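Local structure of intramolecular trans-sialidase (Macrobdella decora, 3SLI) at residues I51-S56 with I164-G169; Q18-D23 with V153-T158; G375-Y380 with N412-N417. The protein cleaves sialic acid from sialoglycoconjugates by intramolecular trans-sialylation, releasing it as 2,7-anhydro-Neu5Ac. All coordinates share one frame; numbering follows the deposited sequence.

Contact 1 of 3, residues I51-S56 with I164-G169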
ATOM      1  N   ILE A  51      -3.485 -12.534 -22.017  1.00 12.67           N
ATOM      2  CA  ILE A  51      -4.006 -13.680 -21.260  1.00 12.12           C
ATOM      3  C   ILE A  51      -3.248 -14.909 -21.744  1.00 12.40           C
ATOM      4  O   ILE A  51      -3.151 -15.148 -22.961  1.00  9.97           O
ATOM      5  CB  ILE A  51      -5.519 -13.912 -21.524  1.00 13.63           C
ATOM      6  CG1 ILE A  51      -6.318 -12.619 -21.304  1.00 16.49           C
ATOM      7  CG2 ILE A  51      -6.048 -15.031 -20.628  1.00 10.83           C
ATOM      8  CD1 ILE A  51      -6.337 -12.131 -19.875  1.00 18.96           C
ATOM      9  N   GLN A  52      -2.735 -15.694 -20.795  1.00 11.39           N
ATOM     10  CA  GLN A  52      -1.954 -16.885 -21.107  1.00  9.15           C
ATOM     11  C   GLN A  52      -2.407 -18.125 -20.318  1.00 12.36           C
ATOM     12  O   GLN A  52      -2.210 -18.203 -19.096  1.00 11.75           O
ATOM     13  CB  GLN A  52      -0.469 -16.614 -20.834  1.00  8.17           C
ATOM     14  CG  GLN A  52       0.104 -15.441 -21.621  1.00  9.56           C
ATOM     15  CD  GLN A  52       1.553 -15.149 -21.292  1.00 14.15           C
ATOM     16  OE1 GLN A  52       2.382 -16.059 -21.190  1.00 13.76           O
ATOM     17  NE2 GLN A  52       1.875 -13.869 -21.145  1.00 16.37           N
ATOM     18  N   SER A  53      -3.064 -19.060 -21.010  1.00 11.23           N
ATOM     19  CA  SER A  53      -3.520 -20.307 -20.396  1.00  9.30           C
ATOM     20  C   SER A  53      -2.295 -21.156 -20.091  1.00  8.30           C
ATOM     21  O   SER A  53      -1.401 -21.300 -20.930  1.00  9.58           O
ATOM     22  CB  SER A  53      -4.409 -21.116 -21.354  1.00  8.54           C
ATOM     23  OG  SER A  53      -5.651 -20.495 -21.602  1.00  9.32           O
ATOM     24  N   LEU A  54      -2.257 -21.699 -18.881  1.00  9.35           N
ATOM     25  CA  LEU A  54      -1.176 -22.572 -18.441  1.00 10.08           C
ATOM     26  C   LEU A  54      -1.555 -24.028 -18.758  1.00  9.08           C
ATOM     27  O   LEU A  54      -0.757 -24.794 -19.304  1.00  9.41           O
ATOM     28  CB  LEU A  54      -1.005 -22.418 -16.931  1.00  9.76           C
ATOM     29  CG  LEU A  54       0.072 -21.499 -16.368  1.00 16.73           C
ATOM     30  CD1 LEU A  54       0.554 -20.495 -17.386  1.00 15.06           C
ATOM     31  CD2 LEU A  54      -0.448 -20.846 -15.111  1.00 14.15           C
ATOM     32  N   PHE A  55      -2.808 -24.364 -18.464  1.00 11.93           N
ATOM     33  CA  PHE A  55      -3.345 -25.710 -18.655  1.00 12.82           C
ATOM     34  C   PHE A  55      -4.829 -25.596 -18.981  1.00 12.43           C
ATOM     35  O   PHE A  55      -5.534 -24.795 -18.363  1.00 13.43           O
ATOM     36  CB  PHE A  55      -3.161 -26.496 -17.348  1.00 11.49           C
ATOM     37  CG  PHE A  55      -3.866 -27.829 -17.316  1.00 12.79           C
ATOM     38  CD1 PHE A  55      -3.274 -28.960 -17.879  1.00 15.62           C
ATOM     39  CD2 PHE A  55      -5.112 -27.959 -16.699  1.00 12.97           C
ATOM     40  CE1 PHE A  55      -3.912 -30.207 -17.828  1.00 14.73           C
ATOM     41  CE2 PHE A  55      -5.761 -29.203 -16.643  1.00 13.11           C
ATOM     42  CZ  PHE A  55      -5.155 -30.325 -17.210  1.00 10.50           C
ATOM     43  N   SER A  56      -5.300 -26.403 -19.932  1.00 11.29           N
ATOM     44  CA  SER A  56      -6.712 -26.396 -20.319  1.00 10.17           C
ATOM     45  C   SER A  56      -7.195 -27.764 -20.803  1.00  8.39           C
ATOM     46  O   SER A  56      -6.410 -28.592 -21.273  1.00  9.58           O
ATOM     47  CB  SER A  56      -6.978 -25.373 -21.431  1.00  6.04           C
ATOM     48  OG  SER A  56      -6.298 -25.724 -22.621  1.00  8.77           O
ATOM     49  N   ILE A 164      -5.293 -21.827 -31.189  1.00 13.86           N
ATOM     50  CA  ILE A 164      -4.720 -21.712 -29.857  1.00 14.62           C
ATOM     51  C   ILE A 164      -5.063 -20.310 -29.330  1.00 13.74           C
ATOM     52  O   ILE A 164      -4.550 -19.305 -29.828  1.00 15.19           O
ATOM     53  CB  ILE A 164      -3.170 -21.897 -29.862  1.00 13.59           C
ATOM     54  CG1 ILE A 164      -2.799 -23.336 -30.255  1.00 14.84           C
ATOM     55  CG2 ILE A 164      -2.586 -21.562 -28.474  1.00 13.28           C
ATOM     56  CD1 ILE A 164      -3.204 -24.394 -29.235  1.00 13.28           C
ATOM     57  N   ALA A 165      -5.992 -20.245 -28.387  1.00 13.05           N
ATOM     58  CA  ALA A 165      -6.385 -18.977 -27.775  1.00 13.49           C
ATOM     59  C   ALA A 165      -5.616 -18.807 -26.455  1.00 12.00           C
ATOM     60  O   ALA A 165      -5.076 -19.782 -25.923  1.00 12.45           O
ATOM     61  CB  ALA A 165      -7.889 -18.957 -27.522  1.00 11.62           C
ATOM     62  N   TYR A 166      -5.567 -17.581 -25.935  1.00 11.82           N
ATOM     63  CA  TYR A 166      -4.856 -17.275 -24.684  1.00 11.53           C
ATOM     64  C   TYR A 166      -3.459 -17.912 -24.742  1.00 13.12           C
ATOM     65  O   TYR A 166      -3.058 -18.632 -23.826  1.00 12.31           O
ATOM     66  CB  TYR A 166      -5.633 -17.849 -23.492  1.00 11.51           C
ATOM     67  CG  TYR A 166      -7.120 -17.562 -23.499  1.00 12.57           C
ATOM     68  CD1 TYR A 166      -7.606 -16.287 -23.796  1.00 11.25           C
ATOM     69  CD2 TYR A 166      -8.045 -18.566 -23.182  1.00 11.20           C
ATOM     70  CE1 TYR A 166      -8.973 -16.017 -23.775  1.00 15.62           C
ATOM     71  CE2 TYR A 166      -9.409 -18.309 -23.155  1.00 13.40           C
ATOM     72  CZ  TYR A 166      -9.870 -17.031 -23.452  1.00 15.54           C
ATOM     73  OH  TYR A 166     -11.219 -16.763 -23.412  1.00 14.12           O
ATOM     74  N   PRO A 167      -2.677 -17.588 -25.789  1.00 14.18           N
ATOM     75  CA  PRO A 167      -1.335 -18.125 -26.012  1.00 13.94           C
ATOM     76  C   PRO A 167      -0.258 -17.808 -24.993  1.00 15.66           C
ATOM     77  O   PRO A 167       0.114 -16.646 -24.799  1.00 13.98           O
ATOM     78  CB  PRO A 167      -0.958 -17.559 -27.394  1.00 12.32           C
ATOM     79  CG  PRO A 167      -2.241 -17.022 -27.956  1.00 15.24           C
ATOM     80  CD  PRO A 167      -2.940 -16.504 -26.749  1.00 14.44           C
ATOM     81  N   PHE A 168       0.268 -18.868 -24.385  1.00 13.93           N
ATOM     82  CA  PHE A 168       1.358 -18.783 -23.420  1.00 12.93           C
ATOM     83  C   PHE A 168       2.679 -18.937 -24.187  1.00 12.62           C
ATOM     84  O   PHE A 168       2.726 -19.498 -25.289  1.00 13.68           O
ATOM     85  CB  PHE A 168       1.212 -19.911 -22.379  1.00 12.42           C
ATOM     86  CG  PHE A 168       2.418 -20.109 -21.489  1.00 12.66           C
ATOM     87  CD1 PHE A 168       2.592 -19.336 -20.338  1.00 14.10           C
ATOM     88  CD2 PHE A 168       3.347 -21.119 -21.765  1.00 13.21           C
ATOM     89  CE1 PHE A 168       3.669 -19.570 -19.472  1.00 14.24           C
ATOM     90  CE2 PHE A 168       4.432 -21.366 -20.907  1.00 11.12           C
ATOM     91  CZ  PHE A 168       4.590 -20.590 -19.757  1.00 14.57           C
ATOM     92  N   GLY A 169       3.747 -18.422 -23.595  1.00 13.47           N
ATOM     93  CA  GLY A 169       5.069 -18.526 -24.179  1.00 13.91           C
ATOM     94  C   GLY A 169       5.993 -18.665 -22.986  1.00 15.99           C
ATOM     95  O   GLY A 169       5.883 -17.886 -22.030  1.00 15.71           O
TER

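Contact 2 of 3, residues Q18-D23 with V153-T158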
ATOM      1  N   GLN A  18       1.917 -21.656 -29.866  1.00 20.86           N
ATOM      2  CA  GLN A  18       1.944 -23.050 -30.296  1.00 21.32           C
ATOM      3  C   GLN A  18       1.233 -24.019 -29.358  1.00 18.93           C
ATOM      4  O   GLN A  18       0.586 -24.964 -29.814  1.00 17.93           O
ATOM      5  CB  GLN A  18       3.390 -23.512 -30.472  1.00 23.97           C
ATOM      6  CG  GLN A  18       4.113 -22.844 -31.611  1.00 28.51           C
ATOM      7  CD  GLN A  18       3.437 -23.103 -32.934  1.00 32.49           C
ATOM      8  OE1 GLN A  18       2.904 -22.190 -33.562  1.00 33.35           O
ATOM      9  NE2 GLN A  18       3.442 -24.358 -33.365  1.00 35.35           N
ATOM     10  N   GLY A  19       1.350 -23.786 -28.054  1.00 16.55           N
ATOM     11  CA  GLY A  19       0.739 -24.692 -27.095  1.00 15.33           C
ATOM     12  C   GLY A  19       1.489 -26.018 -27.091  1.00 14.80           C
ATOM     13  O   GLY A  19       2.557 -26.143 -27.708  1.00 14.10           O
ATOM     14  N   TYR A  20       0.949 -27.002 -26.377  1.00 15.65           N
ATOM     15  CA  TYR A  20       1.559 -28.332 -26.293  1.00 15.69           C
ATOM     16  C   TYR A  20       0.452 -29.333 -25.999  1.00 13.05           C
ATOM     17  O   TYR A  20      -0.265 -29.189 -25.012  1.00 13.26           O
ATOM     18  CB  TYR A  20       2.614 -28.375 -25.178  1.00 19.81           C
ATOM     19  CG  TYR A  20       3.434 -29.650 -25.150  1.00 20.95           C
ATOM     20  CD1 TYR A  20       2.982 -30.785 -24.470  1.00 22.94           C
ATOM     21  CD2 TYR A  20       4.671 -29.720 -25.802  1.00 21.54           C
ATOM     22  CE1 TYR A  20       3.747 -31.964 -24.437  1.00 24.54           C
ATOM     23  CE2 TYR A  20       5.438 -30.886 -25.774  1.00 25.22           C
ATOM     24  CZ  TYR A  20       4.971 -32.003 -25.088  1.00 25.65           C
ATOM     25  OH  TYR A  20       5.743 -33.141 -25.037  1.00 28.82           O
ATOM     26  N   SER A  21       0.325 -30.349 -26.849  1.00 13.89           N
ATOM     27  CA  SER A  21      -0.708 -31.367 -26.693  1.00 12.76           C
ATOM     28  C   SER A  21      -0.371 -32.482 -25.706  1.00 12.79           C
ATOM     29  O   SER A  21       0.692 -33.094 -25.787  1.00 14.70           O
ATOM     30  CB  SER A  21      -1.042 -31.990 -28.046  1.00 12.64           C
ATOM     31  OG  SER A  21      -1.950 -33.072 -27.882  1.00 16.10           O
ATOM     32  N   LEU A  22      -1.294 -32.752 -24.789  1.00 13.71           N
ATOM     33  CA  LEU A  22      -1.134 -33.814 -23.798  1.00 15.19           C
ATOM     34  C   LEU A  22      -2.148 -34.929 -24.083  1.00 16.23           C
ATOM     35  O   LEU A  22      -2.432 -35.769 -23.222  1.00 15.14           O
ATOM     36  CB  LEU A  22      -1.363 -33.266 -22.391  1.00 13.55           C
ATOM     37  CG  LEU A  22      -0.313 -32.277 -21.892  1.00 13.03           C
ATOM     38  CD1 LEU A  22      -0.692 -31.786 -20.511  1.00 11.66           C
ATOM     39  CD2 LEU A  22       1.051 -32.944 -21.885  1.00 12.04           C
ATOM     40  N   ASP A  23      -2.698 -34.916 -25.296  1.00 17.06           N
ATOM     41  CA  ASP A  23      -3.692 -35.895 -25.719  1.00 20.31           C
ATOM     42  C   ASP A  23      -3.178 -37.340 -25.725  1.00 20.76           C
ATOM     43  O   ASP A  23      -3.958 -38.260 -25.498  1.00 23.56           O
ATOM     44  CB  ASP A  23      -4.247 -35.535 -27.113  1.00 22.20           C
ATOM     45  CG  ASP A  23      -4.982 -34.187 -27.139  1.00 25.20           C
ATOM     46  OD1 ASP A  23      -5.195 -33.588 -26.069  1.00 25.83           O
ATOM     47  OD2 ASP A  23      -5.355 -33.727 -28.242  1.00 29.34           O
ATOM     48  N   VAL A 153      -6.500 -31.959 -24.166  1.00 13.39           N
ATOM     49  CA  VAL A 153      -5.855 -31.574 -22.918  1.00 12.48           C
ATOM     50  C   VAL A 153      -4.652 -30.829 -23.475  1.00 11.91           C
ATOM     51  O   VAL A 153      -3.832 -31.410 -24.200  1.00 11.80           O
ATOM     52  CB  VAL A 153      -5.377 -32.787 -22.083  1.00 13.86           C
ATOM     53  CG1 VAL A 153      -4.675 -32.295 -20.815  1.00 11.48           C
ATOM     54  CG2 VAL A 153      -6.560 -33.673 -21.715  1.00 13.80           C
ATOM     55  N   THR A 154      -4.560 -29.540 -23.162  1.00 12.66           N
ATOM     56  CA  THR A 154      -3.497 -28.704 -23.696  1.00 12.01           C
ATOM     57  C   THR A 154      -2.773 -27.851 -22.654  1.00 12.34           C
ATOM     58  O   THR A 154      -3.361 -27.374 -21.681  1.00 12.08           O
ATOM     59  CB  THR A 154      -4.070 -27.762 -24.809  1.00 12.19           C
ATOM     60  OG1 THR A 154      -4.704 -28.550 -25.826  1.00 13.35           O
ATOM     61  CG2 THR A 154      -2.975 -26.918 -25.449  1.00  9.35           C
ATOM     62  N   LEU A 155      -1.487 -27.665 -22.900  1.00 13.83           N
ATOM     63  CA  LEU A 155      -0.611 -26.860 -22.066  1.00 13.57           C
ATOM     64  C   LEU A 155      -0.288 -25.605 -22.892  1.00 12.35           C
ATOM     65  O   LEU A 155      -0.117 -25.688 -24.114  1.00 10.52           O
ATOM     66  CB  LEU A 155       0.683 -27.647 -21.825  1.00 16.74           C
ATOM     67  CG  LEU A 155       1.223 -28.002 -20.442  1.00 16.14           C
ATOM     68  CD1 LEU A 155       0.118 -28.433 -19.509  1.00 13.41           C
ATOM     69  CD2 LEU A 155       2.306 -29.077 -20.601  1.00 12.37           C
ATOM     70  N   GLY A 156      -0.252 -24.447 -22.234  1.00 14.76           N
ATOM     71  CA  GLY A 156       0.093 -23.202 -22.911  1.00 12.77           C
ATOM     72  C   GLY A 156      -0.920 -22.552 -23.835  1.00 12.62           C
ATOM     73  O   GLY A 156      -0.558 -21.712 -24.662  1.00 14.62           O
ATOM     74  N   GLY A 157      -2.188 -22.907 -23.692  1.00 12.02           N
ATOM     75  CA  GLY A 157      -3.210 -22.322 -24.537  1.00 11.89           C
ATOM     76  C   GLY A 157      -4.519 -23.060 -24.366  1.00 12.48           C
ATOM     77  O   GLY A 157      -4.568 -24.089 -23.680  1.00 12.48           O
ATOM     78  N   THR A 158      -5.587 -22.503 -24.927  1.00 12.69           N
ATOM     79  CA  THR A 158      -6.916 -23.107 -24.873  1.00 13.02           C
ATOM     80  C   THR A 158      -7.390 -23.241 -26.313  1.00 14.96           C
ATOM     81  O   THR A 158      -7.415 -22.255 -27.049  1.00 10.97           O
ATOM     82  CB  THR A 158      -7.905 -22.230 -24.089  1.00 12.47           C
ATOM     83  OG1 THR A 158      -7.549 -22.237 -22.699  1.00 11.48           O
ATOM     84  CG2 THR A 158      -9.338 -22.748 -24.249  1.00  9.60           C
TER
HETATM   85  O   HOH W   1       1.224 -21.185 -26.896  1.00 14.98           O
HETATM   86  O   HOH W   2      -4.019 -30.771 -27.251  1.00 12.41           O

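Contact 3 of 3, residues G375-Y380 with N412-N417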
ATOM      1  N   GLY A 375      -2.911  12.706  28.009  1.00 26.59           N
ATOM      2  CA  GLY A 375      -2.001  12.823  26.880  1.00 26.11           C
ATOM      3  C   GLY A 375      -2.396  11.998  25.664  1.00 25.56           C
ATOM      4  O   GLY A 375      -1.679  11.986  24.662  1.00 24.59           O
ATOM      5  N   GLU A 376      -3.506  11.271  25.778  1.00 25.96           N
ATOM      6  CA  GLU A 376      -4.032  10.435  24.700  1.00 24.79           C
ATOM      7  C   GLU A 376      -5.371  10.967  24.184  1.00 24.00           C
ATOM      8  O   GLU A 376      -5.998  10.359  23.317  1.00 24.49           O
ATOM      9  CB  GLU A 376      -4.213   8.997  25.198  1.00 24.99           C
ATOM     10  CG  GLU A 376      -2.908   8.290  25.524  1.00 29.34           C
ATOM     11  CD  GLU A 376      -1.949   8.265  24.344  1.00 34.35           C
ATOM     12  OE1 GLU A 376      -2.381   7.879  23.235  1.00 35.81           O
ATOM     13  OE2 GLU A 376      -0.769   8.645  24.518  1.00 35.41           O
ATOM     14  N   TYR A 377      -5.816  12.089  24.750  1.00 22.92           N
ATOM     15  CA  TYR A 377      -7.080  12.738  24.385  1.00 21.49           C
ATOM     16  C   TYR A 377      -8.376  11.996  24.748  1.00 22.92           C
ATOM     17  O   TYR A 377      -9.428  12.187  24.125  1.00 21.08           O
ATOM     18  CB  TYR A 377      -7.060  13.202  22.918  1.00 21.95           C
ATOM     19  CG  TYR A 377      -6.114  14.367  22.698  1.00 19.55           C
ATOM     20  CD1 TYR A 377      -6.534  15.682  22.905  1.00 19.34           C
ATOM     21  CD2 TYR A 377      -4.781  14.148  22.352  1.00 21.47           C
ATOM     22  CE1 TYR A 377      -5.646  16.749  22.777  1.00 18.68           C
ATOM     23  CE2 TYR A 377      -3.884  15.208  22.219  1.00 23.58           C
ATOM     24  CZ  TYR A 377      -4.324  16.504  22.432  1.00 21.37           C
ATOM     25  OH  TYR A 377      -3.433  17.545  22.294  1.00 24.21           O
ATOM     26  N   ASN A 378      -8.288  11.176  25.791  1.00 23.71           N
ATOM     27  CA  ASN A 378      -9.433  10.441  26.311  1.00 23.85           C
ATOM     28  C   ASN A 378     -10.049  11.341  27.388  1.00 24.67           C
ATOM     29  O   ASN A 378      -9.315  12.017  28.114  1.00 24.42           O
ATOM     30  CB  ASN A 378      -8.979   9.106  26.912  1.00 23.95           C
ATOM     31  CG  ASN A 378      -8.560   8.104  25.851  1.00 24.54           C
ATOM     32  OD1 ASN A 378      -9.121   8.069  24.758  1.00 23.18           O
ATOM     33  ND2 ASN A 378      -7.566   7.296  26.163  1.00 23.76           N
ATOM     34  N   LEU A 379     -11.379  11.378  27.451  1.00 26.29           N
ATOM     35  CA  LEU A 379     -12.116  12.210  28.400  1.00 30.41           C
ATOM     36  C   LEU A 379     -12.237  11.681  29.825  1.00 32.59           C
ATOM     37  O   LEU A 379     -12.325  10.474  30.061  1.00 31.49           O
ATOM     38  CB  LEU A 379     -13.540  12.491  27.896  1.00 32.17           C
ATOM     39  CG  LEU A 379     -13.870  13.565  26.862  1.00 32.66           C
ATOM     40  CD1 LEU A 379     -13.190  14.875  27.233  1.00 28.56           C
ATOM     41  CD2 LEU A 379     -13.458  13.105  25.486  1.00 36.26           C
ATOM     42  N   TYR A 380     -12.316  12.623  30.760  1.00 33.48           N
ATOM     43  CA  TYR A 380     -12.473  12.349  32.182  1.00 35.68           C
ATOM     44  C   TYR A 380     -13.471  13.364  32.713  1.00 38.62           C
ATOM     45  O   TYR A 380     -13.493  14.513  32.269  1.00 38.02           O
ATOM     46  CB  TYR A 380     -11.165  12.566  32.948  1.00 31.82           C
ATOM     47  CG  TYR A 380     -10.046  11.602  32.637  1.00 33.86           C
ATOM     48  CD1 TYR A 380      -9.382  11.646  31.415  1.00 32.00           C
ATOM     49  CD2 TYR A 380      -9.619  10.676  33.584  1.00 33.10           C
ATOM     50  CE1 TYR A 380      -8.327  10.799  31.145  1.00 34.28           C
ATOM     51  CE2 TYR A 380      -8.559   9.823  33.324  1.00 34.55           C
ATOM     52  CZ  TYR A 380      -7.916   9.889  32.101  1.00 34.17           C
ATOM     53  OH  TYR A 380      -6.855   9.054  31.834  1.00 37.09           O
ATOM     54  N   ASN A 412     -12.810   9.053  23.594  1.00 25.74           N
ATOM     55  CA  ASN A 412     -11.810   9.963  23.046  1.00 22.49           C
ATOM     56  C   ASN A 412     -12.514  11.083  22.271  1.00 22.59           C
ATOM     57  O   ASN A 412     -13.567  10.852  21.663  1.00 21.82           O
ATOM     58  CB  ASN A 412     -10.875   9.166  22.135  1.00 20.64           C
ATOM     59  CG  ASN A 412      -9.730   9.984  21.608  1.00 20.42           C
ATOM     60  OD1 ASN A 412      -9.903  10.795  20.700  1.00 19.64           O
ATOM     61  ND2 ASN A 412      -8.545   9.765  22.156  1.00 17.77           N
ATOM     62  N   ILE A 413     -11.928  12.283  22.270  1.00 22.63           N
ATOM     63  CA  ILE A 413     -12.521  13.438  21.574  1.00 23.17           C
ATOM     64  C   ILE A 413     -12.725  13.277  20.061  1.00 21.74           C
ATOM     65  O   ILE A 413     -13.455  14.061  19.448  1.00 21.88           O
ATOM     66  CB  ILE A 413     -11.738  14.759  21.828  1.00 24.90           C
ATOM     67  CG1 ILE A 413     -10.302  14.645  21.308  1.00 23.60           C
ATOM     68  CG2 ILE A 413     -11.767  15.116  23.309  1.00 24.79           C
ATOM     69  CD1 ILE A 413      -9.557  15.968  21.256  1.00 21.71           C
ATOM     70  N   PHE A 414     -12.076  12.281  19.460  1.00 19.31           N
ATOM     71  CA  PHE A 414     -12.214  12.044  18.024  1.00 18.62           C
ATOM     72  C   PHE A 414     -13.222  10.945  17.685  1.00 19.28           C
ATOM     73  O   PHE A 414     -13.403  10.604  16.513  1.00 22.53           O
ATOM     74  CB  PHE A 414     -10.850  11.724  17.411  1.00 16.43           C
ATOM     75  CG  PHE A 414      -9.842  12.824  17.582  1.00 17.75           C
ATOM     76  CD1 PHE A 414      -9.951  14.006  16.855  1.00 16.07           C
ATOM     77  CD2 PHE A 414      -8.786  12.689  18.480  1.00 17.91           C
ATOM     78  CE1 PHE A 414      -9.025  15.038  17.018  1.00 15.42           C
ATOM     79  CE2 PHE A 414      -7.850  13.721  18.648  1.00 19.49           C
ATOM     80  CZ  PHE A 414      -7.975  14.896  17.913  1.00 16.32           C
ATOM     81  N   TYR A 415     -13.902  10.421  18.703  1.00 19.19           N
ATOM     82  CA  TYR A 415     -14.888   9.349  18.528  1.00 19.37           C
ATOM     83  C   TYR A 415     -16.286   9.912  18.275  1.00 20.87           C
ATOM     84  O   TYR A 415     -16.673  10.918  18.879  1.00 20.15           O
ATOM     85  CB  TYR A 415     -14.912   8.444  19.768  1.00 20.74           C
ATOM     86  CG  TYR A 415     -13.635   7.661  20.016  1.00 18.70           C
ATOM     87  CD1 TYR A 415     -12.553   7.731  19.128  1.00 18.55           C
ATOM     88  CD2 TYR A 415     -13.518   6.829  21.128  1.00 19.77           C
ATOM     89  CE1 TYR A 415     -11.384   6.990  19.351  1.00 19.09           C
ATOM     90  CE2 TYR A 415     -12.357   6.083  21.359  1.00 17.47           C
ATOM     91  CZ  TYR A 415     -11.297   6.166  20.469  1.00 18.22           C
ATOM     92  OH  TYR A 415     -10.163   5.421  20.695  1.00 15.91           O
ATOM     93  N   LYS A 416     -17.074   9.229  17.449  1.00 20.29           N
ATOM     94  CA  LYS A 416     -18.410   9.724  17.126  1.00 23.65           C
ATOM     95  C   LYS A 416     -19.394   9.793  18.288  1.00 25.45           C
ATOM     96  O   LYS A 416     -20.295  10.634  18.281  1.00 27.03           O
ATOM     97  CB  LYS A 416     -19.029   8.971  15.943  1.00 24.93           C
ATOM     98  CG  LYS A 416     -19.612   7.618  16.264  1.00 28.77           C
ATOM     99  CD  LYS A 416     -20.476   7.100  15.119  1.00 30.98           C
ATOM    100  CE  LYS A 416     -20.817   5.633  15.334  1.00 32.72           C
ATOM    101  NZ  LYS A 416     -21.550   5.003  14.202  1.00 32.01           N
ATOM    102  N   ASN A 417     -19.233   8.931  19.289  1.00 25.43           N
ATOM    103  CA  ASN A 417     -20.155   8.951  20.426  1.00 27.34           C
ATOM    104  C   ASN A 417     -19.605   9.667  21.649  1.00 26.70           C
ATOM    105  O   ASN A 417     -20.110   9.482  22.756  1.00 29.22           O
ATOM    106  CB  ASN A 417     -20.614   7.534  20.809  1.00 25.20           C
ATOM    107  CG  ASN A 417     -21.511   6.899  19.757  1.00 27.37           C
ATOM    108  OD1 ASN A 417     -21.552   5.675  19.632  1.00 30.70           O
ATOM    109  ND2 ASN A 417     -22.230   7.719  18.995  1.00 25.86           N
TER
HETATM  110  O   HOH W   3      -9.878   5.283  23.296  1.00 25.48           O

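Contact 1 of 3, residues I51-S56 with I164-G169
In the concanavalin-like N-terminal beta sandwich, strand 51-58 is broken by a classic beta bulge at L54 and F55, which both face I71, and Y166, P167 and F168, in the loop leaving strand 163-165, pass across it against I51, Q52 and S53. A single backbone hydrogen bond joins the segments, from S53 N to Y166 O (2.8 Å, N-H...O angle 163°). Y166 O also lies 3.4 Å from Q52 CA, and Y166 CA makes a CA-H...O contact to I51 O at 3.2 Å.

The Y166 side chain runs alongside that of I51, both pointing the same way, with the methyl I51 CG2 3.7 Å from Y166 CD1. S53 OG comes to the edge of the Y166 ring near its plane, 3.3 Å from Y166 CB, and is hydrogen-bonded with T158 OG1. The Q52 side chain crosses F168 at about a right angle. Its extended chain beyond CG passes P167 O and carries OE1 to within 3.4 Å of F168 CD1, the amide and ring planes being 49° apart. CG of F168 is anti to the backbone N (chi1 168°), which turns the ring toward L54, where L54 CD1 meets F168 CD1 at 3.8 Å. Y43 also touches F168, and the ring of H70 stacks on Y166.

The polar end of buried Q52 is satisfied: OE1 bonds to S45 OG, and NE2 to the carbonyls of S47 and N49. With both ends of the amide engaged, its rotation is probably fixed, so that F168 packs against a held group. Direct polar joining of the two segments thus rests on one backbone bond; packing around the Y166 and F168 rings, by methyls and by polar atoms bonded elsewhere, supplies the rest.

Contact 2 of 3, residues Q18-D23 with V153-T158
G19 to D23 run antiparallel to V153 to G156, their end-to-end directions 165° apart, and Y20 faces L155 as a hydrogen-bonded pair. L155 N gives a nearly straight bond to Y20 O (2.9 Å, 169°); the return bond from Y20 N to L155 O is bent and weak. S21 and T154 form the next, non-hydrogen-bonded pair, after which L22 N bonds to V153 O at 2.9 Å. D23 OD1 then takes over the pairing, accepting from V153 N at 2.8 Å nearly along its C-O axis: CG anti to the carbonyl carbon (chi1 -63°) brings the carboxylate back to the strand. An ST turn, with S21 OG accepting from D23 N, shapes this end; at the other, a water accepts from G19 N and probably donates to G156 O.

On the face shared by Y20 and L155, their CB atoms meet at 3.9 Å. L22 crosses V153 at about a right angle, and L22 CD1 reaches L155 CD1, 3.6 Å away. L22 CD2 lies in plane at the edge of the Y20 ring. A second water donates to T154 OG1, itself hydrogen-bonded to N152 OD1, and weakly to D23 OD1.

Strand 20-21 is outermost in its six-stranded antiparallel sheet. Strand 152-155 separates it from strand 51-58, whose F55 touches V153 and L155, while I14, M7 and V12 of strand 5-14 pack on L155, L22 and Y20 respectively.

Contact 3 of 3, residues G375-Y380 with N412-N417
I413 N donates to Y377 O at 3.1 Å, and a second bond runs from N412 ND2 to N378 OD1 at 3.2 Å. Together they fasten a type I beta turn, N412 to Y415, to the loop entering strand 379-381, in a large antiparallel sheet inserted between strands 307-314 and 427-433 of what is presumably the sialidase propeller. The amide planes of N412 and N378 stand 84° apart: N378 OD1 lies close to the plane of the N412 amide, but the donor sits above the N378 carbonyl plane and uses no lone pair. N412 has CG anti to its backbone N (chi1 -175°), which swings the amide toward the backbone of E376 and Y377, N412 ND2 also lying 2.9 Å from E376 O. Its other end closes an Asx turn, OD1 accepting from F414 N on a lone pair. A water donating to N378 OD1 is also hydrogen-bonded to Y415 OH, which is hydrogen-bonded to D267 N as well. N412 CB sits over the centre of the Y415 ring, 3.3 Å above its plane.

I413 is the apolar centre of the contact. Its CG1 stands between backbone N and carbonyl carbon (chi1 62°), and from there I413 CD1 approaches Y377 CD1 to 3.5 Å as the two side chains cross at a slant. I413 crosses L379 at about a right angle, its CG2 branch doing the touching. L338 touches Y377, L340 touches I413, and V373 packs on both L379 and I413. The E376 carboxylate forms a salt bridge with R431 of strand 427-433. Packing is tight where L379 CD2 and I413 CG2 approach to 3.4 Å.

Overall arrangement
From the N terminus, 18-23 comes first, then 51-56, and the chain returns to them through 153-158 and 164-169, so that contacts 1 and 2 cross: each closes a long loop that begins or ends inside the other. Their centres lie 8 Å apart, and they share the six-stranded sheet in which strands 51-58 and 152-155 are neighbours; S56 N and OG probably hydrogen-bond to T154 O and G157 O. Contact 3 follows in series and closes a shorter loop, of 31 residues, within the sheet inserted between paired strands 307-314 and 427-433. It lies across the chain's centre, its nearest atoms about 41 Å from those of contact 1.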